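Local structure of alpha-fucosidase GH29 (Fusarium graminearum, 4PSR) at residues K323-S328 against T395-G400; G385-E390 against S402-F407; Y417-G422 against A484-L489; L428-N433 against A470-L475. The protein probably hydrolyses alpha-1,6-linked L-fucose from the reducing-end N-acetylglucosamine of glycoprotein glycans, as a family 29 glycoside hydrolase. All blocks are in the same frame, centred on the assembly; numbering follows the deposited sequence. Where two conformers were deposited one is given.

Interaction 1. Residues K323-S328 against T395-G400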
loop_
_atom_site.group_PDB
_atom_site.type_symbol
_atom_site.label_atom_id
_atom_site.label_comp_id
_atom_site.label_asym_id
_atom_site.label_seq_id
_atom_site.Cartn_x
_atom_site.Cartn_y
_atom_site.Cartn_z
ATOM N N LYS A 323 -1.637 -13.015 12.448
ATOM C CA LYS A 323 -0.836 -12.148 13.287
ATOM C C LYS A 323 0.098 -11.302 12.448
ATOM O O LYS A 323 0.166 -10.085 12.650
ATOM C CB LYS A 323 -0.067 -12.962 14.340
ATOM C CG LYS A 323 0.831 -12.116 15.248
ATOM C CD LYS A 323 1.648 -12.983 16.214
ATOM C CE LYS A 323 0.765 -13.710 17.205
ATOM N NZ LYS A 323 -0.039 -12.778 18.031
ATOM N N ALA A 324 0.799 -11.919 11.502
ATOM C CA ALA A 324 1.713 -11.189 10.645
ATOM C C ALA A 324 0.974 -10.124 9.831
ATOM O O ALA A 324 1.492 -9.027 9.630
ATOM C CB ALA A 324 2.442 -12.154 9.695
ATOM N N MET A 325 -0.212 -10.462 9.327
ATOM C CA MET A 325 -0.963 -9.485 8.549
ATOM C C MET A 325 -1.412 -8.298 9.381
ATOM O O MET A 325 -1.314 -7.155 8.923
ATOM C CB MET A 325 -2.140 -10.143 7.831
ATOM C CG MET A 325 -1.756 -11.227 6.819
ATOM S SD MET A 325 -0.778 -10.659 5.426
ATOM C CE MET A 325 0.842 -11.005 6.065
ATOM N N VAL A 326 -1.891 -8.573 10.598
ATOM C CA VAL A 326 -2.334 -7.495 11.470
ATOM C C VAL A 326 -1.155 -6.641 11.937
ATOM O O VAL A 326 -1.241 -5.406 11.918
ATOM C CB VAL A 326 -3.130 -8.047 12.658
ATOM C CG1 VAL A 326 -3.335 -7.000 13.750
ATOM C CG2 VAL A 326 -4.490 -8.579 12.156
ATOM N N HIS A 327 -0.071 -7.266 12.409
ATOM C CA HIS A 327 1.120 -6.495 12.788
ATOM C C HIS A 327 1.673 -5.677 11.620
ATOM O O HIS A 327 2.113 -4.549 11.800
ATOM C CB HIS A 327 2.193 -7.414 13.365
ATOM C CG HIS A 327 1.811 -8.018 14.672
ATOM N ND1 HIS A 327 2.686 -8.784 15.406
ATOM C CD2 HIS A 327 0.653 -7.968 15.376
ATOM C CE1 HIS A 327 2.083 -9.176 16.516
ATOM N NE2 HIS A 327 0.849 -8.694 16.522
ATOM N N SER A 328 1.621 -6.245 10.420
ATOM C CA SER A 328 2.096 -5.537 9.240
ATOM C C SER A 328 1.217 -4.306 8.997
ATOM O O SER A 328 1.731 -3.239 8.722
ATOM C CB SER A 328 2.139 -6.448 8.020
ATOM O OG SER A 328 3.162 -7.431 8.185
ATOM N N THR A 395 11.516 -10.542 2.906
ATOM C CA THR A 395 11.837 -11.917 3.269
ATOM C C THR A 395 10.625 -12.599 3.907
ATOM O O THR A 395 10.232 -13.699 3.521
ATOM C CB THR A 395 13.019 -11.950 4.251
ATOM O OG1 THR A 395 14.123 -11.234 3.683
ATOM C CG2 THR A 395 13.439 -13.384 4.552
ATOM N N ALA A 396 10.041 -11.934 4.895
ATOM C CA ALA A 396 8.870 -12.438 5.591
ATOM C C ALA A 396 8.201 -11.239 6.259
ATOM O O ALA A 396 8.842 -10.217 6.493
ATOM C CB ALA A 396 9.260 -13.490 6.625
ATOM N N PRO A 397 6.898 -11.330 6.506
ATOM C CA PRO A 397 6.212 -10.183 7.115
ATOM C C PRO A 397 6.543 -9.982 8.588
ATOM O O PRO A 397 6.830 -10.967 9.273
ATOM C CB PRO A 397 4.735 -10.540 6.946
ATOM C CG PRO A 397 4.727 -12.042 6.895
ATOM C CD PRO A 397 5.971 -12.421 6.166
ATOM N N LEU A 398 6.495 -8.737 9.046
ATOM C CA LEU A 398 6.663 -8.416 10.474
ATOM C C LEU A 398 5.743 -9.202 11.379
ATOM O O LEU A 398 4.523 -9.217 11.198
ATOM C CB LEU A 398 6.367 -6.948 10.740
ATOM C CG LEU A 398 6.404 -6.485 12.205
ATOM C CD1 LEU A 398 7.849 -6.480 12.662
ATOM C CD2 LEU A 398 5.788 -5.108 12.385
ATOM N N GLN A 399 6.354 -9.779 12.393
ATOM C CA GLN A 399 5.634 -10.345 13.511
ATOM C C GLN A 399 6.300 -9.833 14.762
ATOM O O GLN A 399 7.469 -10.095 15.011
ATOM C CB GLN A 399 5.711 -11.862 13.490
ATOM C CG GLN A 399 4.924 -12.513 12.388
ATOM C CD GLN A 399 4.657 -13.974 12.676
ATOM O OE1 GLN A 399 4.132 -14.321 13.736
ATOM N NE2 GLN A 399 5.027 -14.840 11.739
ATOM N N GLY A 400 5.556 -9.063 15.542
ATOM C CA GLY A 400 6.045 -8.529 16.793
ATOM C C GLY A 400 5.533 -9.288 18.005
ATOM O O GLY A 400 4.898 -10.338 17.902
#
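Ala324 and Gln399 bring their CA atoms to 4.9 Å where the irregular chain of 395-400 runs across one turn of helix 322-334, and Leu398 passes near Ser328. The backbones come close enough for a CA-H...O contact, Ala324 CA to Leu398 O at 3.5 Å. Beside it, the methyl of Ala324 sits in the corner formed by Pro397 CG, 3.6 Å from its CB, and Gln399 CG. Met325 bends at chi2 and chi3, which brings CE to 4.0 Å from Pro397 CB. This helix lies between the last two strands, 300-305 and 337-343, of the eight-stranded TIM barrel, so the loop from the beta domain that follows is packed on the outer layer of the catalytic domain. The polar link comes from His327. Its CG lies anti to the carbonyl carbon (chi1 -67°), which carries ND1 out to accept from Gly400 N at 2.9 Å, the donor tilted 15° from the ring plane. NE2 on the far side of the ring bonds to Leu483 O, so both nitrogens are used and the rotation of the imidazole is fixed. Ser328 OG turns back to Ala324 O at 2.7 Å.

Interaction 2. Residues G385-E390 against S402-F407. With NAG (2-acetamido-2-deoxy-beta-D-glucopyranose), chain E.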
loop_
_atom_site.group_PDB
_atom_site.type_symbol
_atom_site.label_atom_id
_atom_site.label_comp_id
_atom_site.label_asym_id
_atom_site.label_seq_id
_atom_site.Cartn_x
_atom_site.Cartn_y
_atom_site.Cartn_z
ATOM N N GLY A 385 10.700 -0.692 19.781
ATOM C CA GLY A 385 10.903 -2.107 20.061
ATOM C C GLY A 385 11.877 -2.766 19.103
ATOM O O GLY A 385 12.341 -2.149 18.157
ATOM N N PRO A 386 12.190 -4.043 19.360
ATOM C CA PRO A 386 13.232 -4.765 18.636
ATOM C C PRO A 386 12.802 -5.320 17.286
ATOM O O PRO A 386 13.668 -5.462 16.397
ATOM C CB PRO A 386 13.581 -5.899 19.603
ATOM C CG PRO A 386 12.329 -6.152 20.353
ATOM C CD PRO A 386 11.704 -4.795 20.528
ATOM N N ASN A 387 11.515 -5.616 17.108
ATOM C CA ASN A 387 11.045 -6.236 15.865
ATOM C C ASN A 387 10.655 -5.165 14.845
ATOM O O ASN A 387 9.694 -4.415 15.044
ATOM C CB ASN A 387 9.913 -7.205 16.160
ATOM C CG ASN A 387 10.368 -8.361 17.059
ATOM O OD1 ASN A 387 11.258 -9.129 16.679
ATOM N ND2 ASN A 387 9.778 -8.485 18.237
ATOM N N GLN A 388 11.421 -5.095 13.763
ATOM C CA GLN A 388 11.263 -4.058 12.751
ATOM C C GLN A 388 11.300 -4.614 11.319
ATOM O O GLN A 388 11.543 -5.812 11.087
ATOM C CB GLN A 388 12.368 -3.010 12.931
ATOM C CG GLN A 388 12.431 -2.386 14.347
ATOM C CD GLN A 388 11.354 -1.311 14.598
ATOM O OE1 GLN A 388 10.769 -0.777 13.651
ATOM N NE2 GLN A 388 11.107 -0.986 15.869
ATOM N N VAL A 389 11.018 -3.723 10.376
ATOM C CA VAL A 389 11.111 -3.999 8.946
ATOM C C VAL A 389 12.454 -3.491 8.449
ATOM O O VAL A 389 12.846 -2.357 8.761
ATOM C CB VAL A 389 9.972 -3.255 8.178
ATOM C CG1 VAL A 389 10.266 -3.162 6.674
ATOM C CG2 VAL A 389 8.634 -3.924 8.411
ATOM N N GLU A 390 13.164 -4.289 7.651
ATOM C CA GLU A 390 14.409 -3.779 7.054
ATOM C C GLU A 390 14.229 -2.897 5.809
ATOM O O GLU A 390 15.051 -2.018 5.541
ATOM C CB GLU A 390 15.356 -4.943 6.742
ATOM C CG GLU A 390 16.102 -5.449 7.970
ATOM C CD GLU A 390 16.794 -4.325 8.703
ATOM O OE1 GLU A 390 17.707 -3.684 8.094
ATOM O OE2 GLU A 390 16.403 -4.050 9.867
ATOM N N SER A 402 5.126 -8.552 22.735
ATOM C CA SER A 402 4.875 -7.560 23.769
ATOM C C SER A 402 5.984 -6.521 23.937
ATOM O O SER A 402 5.778 -5.511 24.606
ATOM C CB SER A 402 4.601 -8.256 25.106
ATOM O OG SER A 402 5.795 -8.845 25.593
ATOM N N SER A 403 7.143 -6.745 23.314
ATOM C CA SER A 403 8.241 -5.779 23.337
ATOM C C SER A 403 8.076 -4.615 22.342
ATOM O O SER A 403 8.842 -3.659 22.358
ATOM C CB SER A 403 9.566 -6.483 23.017
ATOM O OG SER A 403 9.926 -7.417 24.037
ATOM N N ASP A 404 7.054 -4.705 21.491
ATOM C CA ASP A 404 6.887 -3.785 20.357
ATOM C C ASP A 404 5.630 -2.959 20.501
ATOM O O ASP A 404 4.578 -3.489 20.862
ATOM C CB ASP A 404 6.796 -4.565 19.047
ATOM C CG ASP A 404 7.991 -5.461 18.818
ATOM O OD1 ASP A 404 9.106 -4.892 18.715
ATOM O OD2 ASP A 404 7.778 -6.688 18.684
ATOM N N ILE A 405 5.743 -1.659 20.250
ATOM C CA ILE A 405 4.576 -0.799 20.142
ATOM C C ILE A 405 4.585 0.023 18.857
ATOM O O ILE A 405 5.644 0.374 18.312
ATOM C CB ILE A 405 4.400 0.139 21.365
ATOM C CG1 ILE A 405 5.661 0.974 21.604
ATOM C CG2 ILE A 405 4.030 -0.679 22.602
ATOM C CD1 ILE A 405 5.544 1.974 22.743
ATOM N N ARG A 406 3.377 0.309 18.378
ATOM C CA ARG A 406 3.158 1.180 17.214
ATOM C C ARG A 406 2.185 2.289 17.625
ATOM O O ARG A 406 1.206 2.049 18.345
ATOM C CB ARG A 406 2.605 0.401 16.025
ATOM C CG ARG A 406 3.583 -0.656 15.479
ATOM C CD ARG A 406 4.826 -0.016 14.914
ATOM N NE ARG A 406 5.765 -0.975 14.323
ATOM C CZ ARG A 406 6.706 -1.619 14.994
ATOM N NH1 ARG A 406 6.866 -1.462 16.297
ATOM N NH2 ARG A 406 7.509 -2.452 14.345
ATOM N N PHE A 407 2.450 3.497 17.175
ATOM C CA PHE A 407 1.668 4.666 17.562
ATOM C C PHE A 407 0.732 5.111 16.435
ATOM O O PHE A 407 1.098 5.065 15.247
ATOM C CB PHE A 407 2.610 5.834 17.853
ATOM C CG PHE A 407 3.571 5.599 18.989
ATOM C CD1 PHE A 407 3.107 5.469 20.304
ATOM C CD2 PHE A 407 4.922 5.565 18.754
ATOM C CE1 PHE A 407 4.009 5.293 21.347
ATOM C CE2 PHE A 407 5.829 5.378 19.803
ATOM C CZ PHE A 407 5.368 5.252 21.096
HETATM C C1 NAG E . 10.125 -10.465 21.735
HETATM C C2 NAG E . 10.629 -11.491 22.736
HETATM C C3 NAG E . 12.028 -11.108 23.200
HETATM C C4 NAG E . 12.942 -10.938 21.995
HETATM C C5 NAG E . 12.322 -9.978 20.978
HETATM C C6 NAG E . 13.121 -9.892 19.700
HETATM C C7 NAG E . 9.044 -12.711 24.167
HETATM C C8 NAG E . 8.144 -12.632 25.364
HETATM N N2 NAG E . 9.720 -11.597 23.870
HETATM O O3 NAG E . 12.546 -12.129 24.050
HETATM O O4 NAG E . 14.198 -10.409 22.393
HETATM O O5 NAG E . 11.010 -10.420 20.614
HETATM O O6 NAG E . 13.204 -11.159 19.059
HETATM O O7 NAG E . 9.161 -13.739 23.510
HETATM O O HOH W 1 9.202 -2.697 17.206
HETATM O O HOH W 2 9.077 -1.753 11.546
#
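The loop after strand 383-384 doubles back onto the start of strand 405-409 at the N-glycosylation site Asn401, and the meeting is carried by Asn387 and the carboxylate of Asp404. Both carboxylate oxygens are used. OD1 receives Asn387 N at 3.0 Å on its syn side, while OD2 takes Asn387 ND2 at 2.7 Å through its syn lone pair, a nearly straight bond lying in the amide plane. The two flat groups are turned 65° apart. Asn401 N is a further donor to OD2. From the same ND2 of Asn387, a weak bond to O5 of the N-acetylglucosamine on Asn401, 3.3 Å away, brings the first sugar into contact with the loop. From strand 405-409 of the six-stranded sheet, Arg406 is bent at chi2 and offers NH2 edge-on to Asn387 O at 3.0 Å, within both the carbonyl and the guanidinium planes. Its NH1 donates to a water 2.8 Å off that lies within bonding distance of Asp404 OD1 and Asn387 O, with more acceptors around it than it has protons. The NE of Arg406 is held by a salt bridge to Asp331 on helix 322-334, which positions the guanidinium group between barrel helix and loop.

Interaction 3. Residues Y417-G422 against A484-L489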
loop_
_atom_site.group_PDB
_atom_site.type_symbol
_atom_site.label_atom_id
_atom_site.label_comp_id
_atom_site.label_asym_id
_atom_site.label_seq_id
_atom_site.Cartn_x
_atom_site.Cartn_y
_atom_site.Cartn_z
ATOM N N TYR A 417 -2.789 6.681 20.545
ATOM C CA TYR A 417 -3.026 5.249 20.662
ATOM C C TYR A 417 -1.687 4.535 20.653
ATOM O O TYR A 417 -0.857 4.766 19.760
ATOM C CB TYR A 417 -3.906 4.745 19.516
ATOM C CG TYR A 417 -5.275 5.394 19.507
ATOM C CD1 TYR A 417 -6.271 4.953 20.375
ATOM C CD2 TYR A 417 -5.548 6.482 18.687
ATOM C CE1 TYR A 417 -7.494 5.555 20.404
ATOM C CE2 TYR A 417 -6.783 7.105 18.737
ATOM C CZ TYR A 417 -7.749 6.627 19.574
ATOM O OH TYR A 417 -8.991 7.261 19.627
ATOM N N VAL A 418 -1.469 3.724 21.670
ATOM C CA VAL A 418 -0.263 2.935 21.838
ATOM C C VAL A 418 -0.654 1.487 21.716
ATOM O O VAL A 418 -1.281 0.913 22.621
ATOM C CB VAL A 418 0.368 3.165 23.206
ATOM C CG1 VAL A 418 1.616 2.280 23.364
ATOM C CG2 VAL A 418 0.692 4.641 23.393
ATOM N N THR A 419 -0.310 0.891 20.586
ATOM C CA THR A 419 -0.731 -0.463 20.292
ATOM C C THR A 419 0.441 -1.407 20.507
ATOM O O THR A 419 1.482 -1.259 19.885
ATOM C CB THR A 419 -1.311 -0.607 18.843
ATOM O OG1 THR A 419 -2.487 0.205 18.700
ATOM C CG2 THR A 419 -1.708 -2.024 18.566
ATOM N N VAL A 420 0.270 -2.358 21.425
ATOM C CA VAL A 420 1.325 -3.289 21.817
ATOM C C VAL A 420 1.053 -4.630 21.139
ATOM O O VAL A 420 -0.073 -5.104 21.107
ATOM C CB VAL A 420 1.470 -3.405 23.378
ATOM C CG1 VAL A 420 0.221 -4.000 24.029
ATOM C CG2 VAL A 420 2.724 -4.178 23.778
ATOM N N LEU A 421 2.100 -5.234 20.561
ATOM C CA LEU A 421 1.941 -6.364 19.655
ATOM C C LEU A 421 1.954 -7.744 20.327
ATOM O O LEU A 421 2.146 -8.763 19.655
ATOM C CB LEU A 421 2.991 -6.260 18.544
ATOM C CG LEU A 421 3.021 -4.935 17.752
ATOM C CD1 LEU A 421 3.963 -4.997 16.544
ATOM C CD2 LEU A 421 1.626 -4.492 17.264
ATOM N N GLY A 422 1.667 -7.756 21.634
ATOM C CA GLY A 422 1.518 -8.963 22.416
ATOM C C GLY A 422 1.120 -8.553 23.816
ATOM O O GLY A 422 1.280 -7.382 24.190
ATOM N N ALA A 484 -3.212 -7.993 18.982
ATOM C CA ALA A 484 -2.520 -6.858 19.563
ATOM C C ALA A 484 -3.500 -6.207 20.552
ATOM O O ALA A 484 -4.695 -6.524 20.540
ATOM C CB ALA A 484 -2.097 -5.859 18.459
ATOM N N TYR A 485 -2.976 -5.316 21.394
ATOM C CA TYR A 485 -3.756 -4.661 22.450
ATOM C C TYR A 485 -3.524 -3.168 22.357
ATOM O O TYR A 485 -2.444 -2.733 21.988
ATOM C CB TYR A 485 -3.374 -5.203 23.845
ATOM C CG TYR A 485 -3.656 -6.684 23.957
ATOM C CD1 TYR A 485 -2.709 -7.617 23.573
ATOM C CD2 TYR A 485 -4.878 -7.161 24.418
ATOM C CE1 TYR A 485 -2.974 -8.974 23.620
ATOM C CE2 TYR A 485 -5.142 -8.536 24.468
ATOM C CZ TYR A 485 -4.181 -9.426 24.099
ATOM O OH TYR A 485 -4.419 -10.783 24.150
ATOM N N VAL A 486 -4.546 -2.386 22.673
ATOM C CA VAL A 486 -4.489 -0.951 22.464
ATOM C C VAL A 486 -4.708 -0.146 23.731
ATOM O O VAL A 486 -5.754 -0.269 24.387
ATOM C CB VAL A 486 -5.537 -0.486 21.403
ATOM C CG1 VAL A 486 -5.412 0.999 21.117
ATOM C CG2 VAL A 486 -5.427 -1.265 20.100
ATOM N N LEU A 487 -3.756 0.718 24.028
ATOM C CA LEU A 487 -3.898 1.746 25.064
ATOM C C LEU A 487 -4.277 3.075 24.423
ATOM O O LEU A 487 -3.774 3.441 23.351
ATOM C CB LEU A 487 -2.603 1.907 25.846
ATOM C CG LEU A 487 -2.193 0.718 26.716
ATOM C CD1 LEU A 487 -0.738 0.772 27.078
ATOM C CD2 LEU A 487 -3.052 0.660 27.996
ATOM N N LYS A 488 -5.145 3.820 25.104
ATOM C CA LYS A 488 -5.615 5.123 24.626
ATOM C C LYS A 488 -5.229 6.157 25.652
ATOM O O LYS A 488 -5.679 6.068 26.814
ATOM C CB LYS A 488 -7.128 5.102 24.411
ATOM C CG LYS A 488 -7.755 6.424 24.028
ATOM C CD LYS A 488 -9.252 6.270 23.839
ATOM C CE LYS A 488 -9.903 7.553 23.392
ATOM N NZ LYS A 488 -11.361 7.369 23.199
ATOM N N LEU A 489 -4.407 7.116 25.262
ATOM C CA LEU A 489 -3.890 8.153 26.166
ATOM C C LEU A 489 -4.477 9.485 25.753
ATOM O O LEU A 489 -4.260 9.952 24.653
ATOM C CB LEU A 489 -2.361 8.224 26.120
ATOM C CG LEU A 489 -1.521 7.167 26.858
ATOM C CD1 LEU A 489 -1.777 5.787 26.317
ATOM C CD2 LEU A 489 -0.059 7.474 26.733
#
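Val418 CB and Leu487 CB stand 4.2 Å apart, facing each other across the two strands. Val418 CG2 goes on to meet Leu489 CD1 at 4.0 Å. The valine holds CG2 anti to the carbonyl carbon (chi1 178° for the other branch, CG1), which leans that methyl toward Leu489. Val420 and Tyr485 extend the same apolar face at one end, where CD1 of the Tyr485 ring lies 3.9 Å from Gly422 C, while Trp423 meets the ring edge to face. These are neighbouring antiparallel strands, 415-420 and 485-491, in the middle of the six-stranded sheet of the beta domain that follows the barrel. Their backbones are tied by two pairs of bonds: Val418 with Leu487, and Val420 with Tyr485, for which Val420 N to Tyr485 O measures 2.8 Å. Thr419, matched with Val486 in a non-hydrogen-bonded pair, points its CA-H at the neighbouring Tyr485 O. The opposite face carries Tyr417, Thr419, Val486 and Lys488, and there Val486 CG2 rests 3.6 Å from Thr419 OG1. Thr419, together with Ala484 and Leu421 at the strand ends, packs on Leu330 of helix 322-334, so this side of the sheet is turned to the barrel. At its far end the extended aliphatic chain of Lys488 runs alongside the Tyr417 ring, pointing the same way, with Lys488 CG 3.7 Å from Tyr417 CE1. Beyond the ring both polar ends converge on Glu371: its OE2 takes a hydrogen bond from Tyr417 OH and a salt bridge from Lys488 NZ.

Interaction 4. Residues L428-N433 against A470-L475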
loop_
_atom_site.group_PDB
_atom_site.type_symbol
_atom_site.label_atom_id
_atom_site.label_comp_id
_atom_site.label_asym_id
_atom_site.label_seq_id
_atom_site.Cartn_x
_atom_site.Cartn_y
_atom_site.Cartn_z
ATOM N N LEU A 428 3.398 -4.887 32.073
ATOM C CA LEU A 428 3.985 -3.562 31.943
ATOM C C LEU A 428 4.156 -3.209 30.466
ATOM O O LEU A 428 4.675 -4.025 29.700
ATOM C CB LEU A 428 5.352 -3.530 32.647
ATOM C CG LEU A 428 6.106 -2.205 32.743
ATOM C CD1 LEU A 428 5.270 -1.172 33.459
ATOM C CD2 LEU A 428 7.429 -2.397 33.470
ATOM N N VAL A 429 3.710 -2.002 30.089
ATOM C CA VAL A 429 4.053 -1.388 28.809
ATOM C C VAL A 429 4.888 -0.145 29.120
ATOM O O VAL A 429 4.417 0.751 29.820
ATOM C CB VAL A 429 2.798 -1.006 28.011
ATOM C CG1 VAL A 429 3.204 -0.347 26.703
ATOM C CG2 VAL A 429 1.917 -2.224 27.720
ATOM N N SER A 430 6.124 -0.097 28.622
ATOM C CA SER A 430 7.010 1.048 28.831
ATOM C C SER A 430 7.180 1.814 27.527
ATOM O O SER A 430 7.723 1.276 26.556
ATOM C CB SER A 430 8.373 0.607 29.354
ATOM O OG SER A 430 8.215 0.036 30.647
ATOM N N VAL A 431 6.693 3.053 27.504
ATOM C CA VAL A 431 6.740 3.904 26.315
ATOM C C VAL A 431 7.942 4.829 26.427
ATOM O O VAL A 431 7.884 5.858 27.113
ATOM C CB VAL A 431 5.424 4.705 26.144
ATOM C CG1 VAL A 431 5.414 5.446 24.819
ATOM C CG2 VAL A 431 4.203 3.776 26.273
ATOM N N LYS A 432 9.035 4.487 25.754
ATOM C CA LYS A 432 10.259 5.265 25.891
ATOM C C LYS A 432 10.097 6.720 25.491
ATOM O O LYS A 432 10.700 7.616 26.093
ATOM C CB LYS A 432 11.389 4.641 25.091
ATOM C CG LYS A 432 11.796 3.275 25.610
ATOM C CD LYS A 432 12.930 2.681 24.753
ATOM C CE LYS A 432 13.559 1.455 25.404
ATOM N NZ LYS A 432 14.239 1.793 26.688
ATOM N N ASN A 433 9.308 6.971 24.449
ATOM C CA ASN A 433 9.164 8.320 23.949
ATOM C C ASN A 433 8.258 9.223 24.766
ATOM O O ASN A 433 8.032 10.360 24.384
ATOM C CB ASN A 433 8.778 8.312 22.453
ATOM C CG ASN A 433 9.945 7.941 21.580
ATOM O OD1 ASN A 433 10.881 8.717 21.418
ATOM N ND2 ASN A 433 9.926 6.731 21.058
ATOM N N ALA A 470 11.199 5.782 30.399
ATOM C CA ALA A 470 9.863 5.569 29.827
ATOM C C ALA A 470 8.687 5.964 30.694
ATOM O O ALA A 470 8.778 6.009 31.923
ATOM C CB ALA A 470 9.699 4.080 29.484
ATOM N N LEU A 471 7.547 6.178 30.054
ATOM C CA LEU A 471 6.277 6.093 30.762
ATOM C C LEU A 471 5.961 4.617 30.977
ATOM O O LEU A 471 5.706 3.870 30.023
ATOM C CB LEU A 471 5.143 6.775 29.993
ATOM C CG LEU A 471 3.699 6.566 30.450
ATOM C CD1 LEU A 471 3.508 6.980 31.918
ATOM C CD2 LEU A 471 2.688 7.321 29.578
ATOM N N ASP A 472 5.978 4.203 32.243
ATOM C CA ASP A 472 5.791 2.815 32.623
ATOM C C ASP A 472 4.357 2.586 33.075
ATOM O O ASP A 472 3.959 3.037 34.149
ATOM C CB ASP A 472 6.788 2.457 33.735
ATOM C CG ASP A 472 8.225 2.573 33.281
ATOM O OD1 ASP A 472 8.562 2.003 32.220
ATOM O OD2 ASP A 472 9.026 3.243 33.967
ATOM N N ILE A 473 3.589 1.878 32.252
ATOM C CA ILE A 473 2.160 1.683 32.437
ATOM C C ILE A 473 1.868 0.260 32.929
ATOM O O ILE A 473 2.236 -0.720 32.283
ATOM C CB ILE A 473 1.413 1.909 31.106
ATOM C CG1 ILE A 473 1.707 3.317 30.568
ATOM C CG2 ILE A 473 -0.076 1.687 31.278
ATOM C CD1 ILE A 473 1.150 3.598 29.138
ATOM N N THR A 474 1.178 0.152 34.062
ATOM C CA THR A 474 0.747 -1.143 34.590
ATOM C C THR A 474 -0.634 -1.498 34.072
ATOM O O THR A 474 -1.598 -0.765 34.273
ATOM C CB THR A 474 0.716 -1.106 36.118
ATOM O OG1 THR A 474 2.047 -0.883 36.591
ATOM C CG2 THR A 474 0.201 -2.420 36.686
ATOM N N LEU A 475 -0.739 -2.632 33.394
ATOM C CA LEU A 475 -1.988 -2.983 32.735
ATOM C C LEU A 475 -3.033 -3.508 33.715
ATOM O O LEU A 475 -2.677 -4.138 34.712
ATOM C CB LEU A 475 -1.729 -4.034 31.654
ATOM C CG LEU A 475 -0.854 -3.563 30.483
ATOM C CD1 LEU A 475 -0.512 -4.752 29.603
ATOM C CD2 LEU A 475 -1.576 -2.495 29.677
#
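Ser430 OG donates to Asp472 OD1 in a short bond of 2.5 Å that links a non-hydrogen-bonded residue pair between strands 428-431 and 471-474. The hydroxyl comes to the anti side of the oxygen, 16° out of the carboxylate plane. Next to it Leu428 lays CD1 over the neighbouring backbone, 3.3 Å from Ile473 O; its CG is anti to the backbone N (chi1 -175°), which swings the branched end across to the other strand. Ala470 CB closes the row at 3.7 Å from Ser430 CB. On the other face Val429 CG2 touches Leu475 CD1 at 4.0 Å, and Val431 CG2 meets Ile473 CD1. The backbones are joined at two hydrogen-bonded pairs, Val429 with Ile473 and Val431 with Leu471, Ile473 N lying 2.8 Å from Val429 O. Ser467 OG is in bonding reach of both Asp472 OD2 and Ala470 O, its one proton probably shared or alternating. Glu384 receives Lys432 N and Asn433 ND2 where the strand turns away. Leu428 O and Ser430 N bind a Tris molecule, probably from the crystallisation liquor. Strand 428-431 is an edge of a three-stranded sheet completed by 464-466, and the face formed by Val429, Val431, Leu471, Ile473 and Leu475 lies against Leu487 and Leu489 of strand 485-491 and Ile405 and Phe407 of strand 405-409, forming a beta sandwich.

Overall arrangement
The four contacts step outward from the barrel into the beta domain that follows it. Interaction 1 docks the 395-400 loop on helix 322-334 of the TIM barrel; interaction 2, its centre about 11 Å away, interleaves with it along the chain and leads into strand 405-409. That strand pairs with 415-420, so interactions 2 and 3 share the six-stranded sheet, their centres about 12 Å apart. Interaction 4 is nested in the chain loop closed by interaction 3 and belongs to the three-stranded sheet that packs face to face on it, with centres about 11 Å apart. Interactions 1 and 4 do not touch, their centres about 23 Å apart. Interactions 1 and 2 join the barrel helix to the beta domain, while 3 and 4 build that domain.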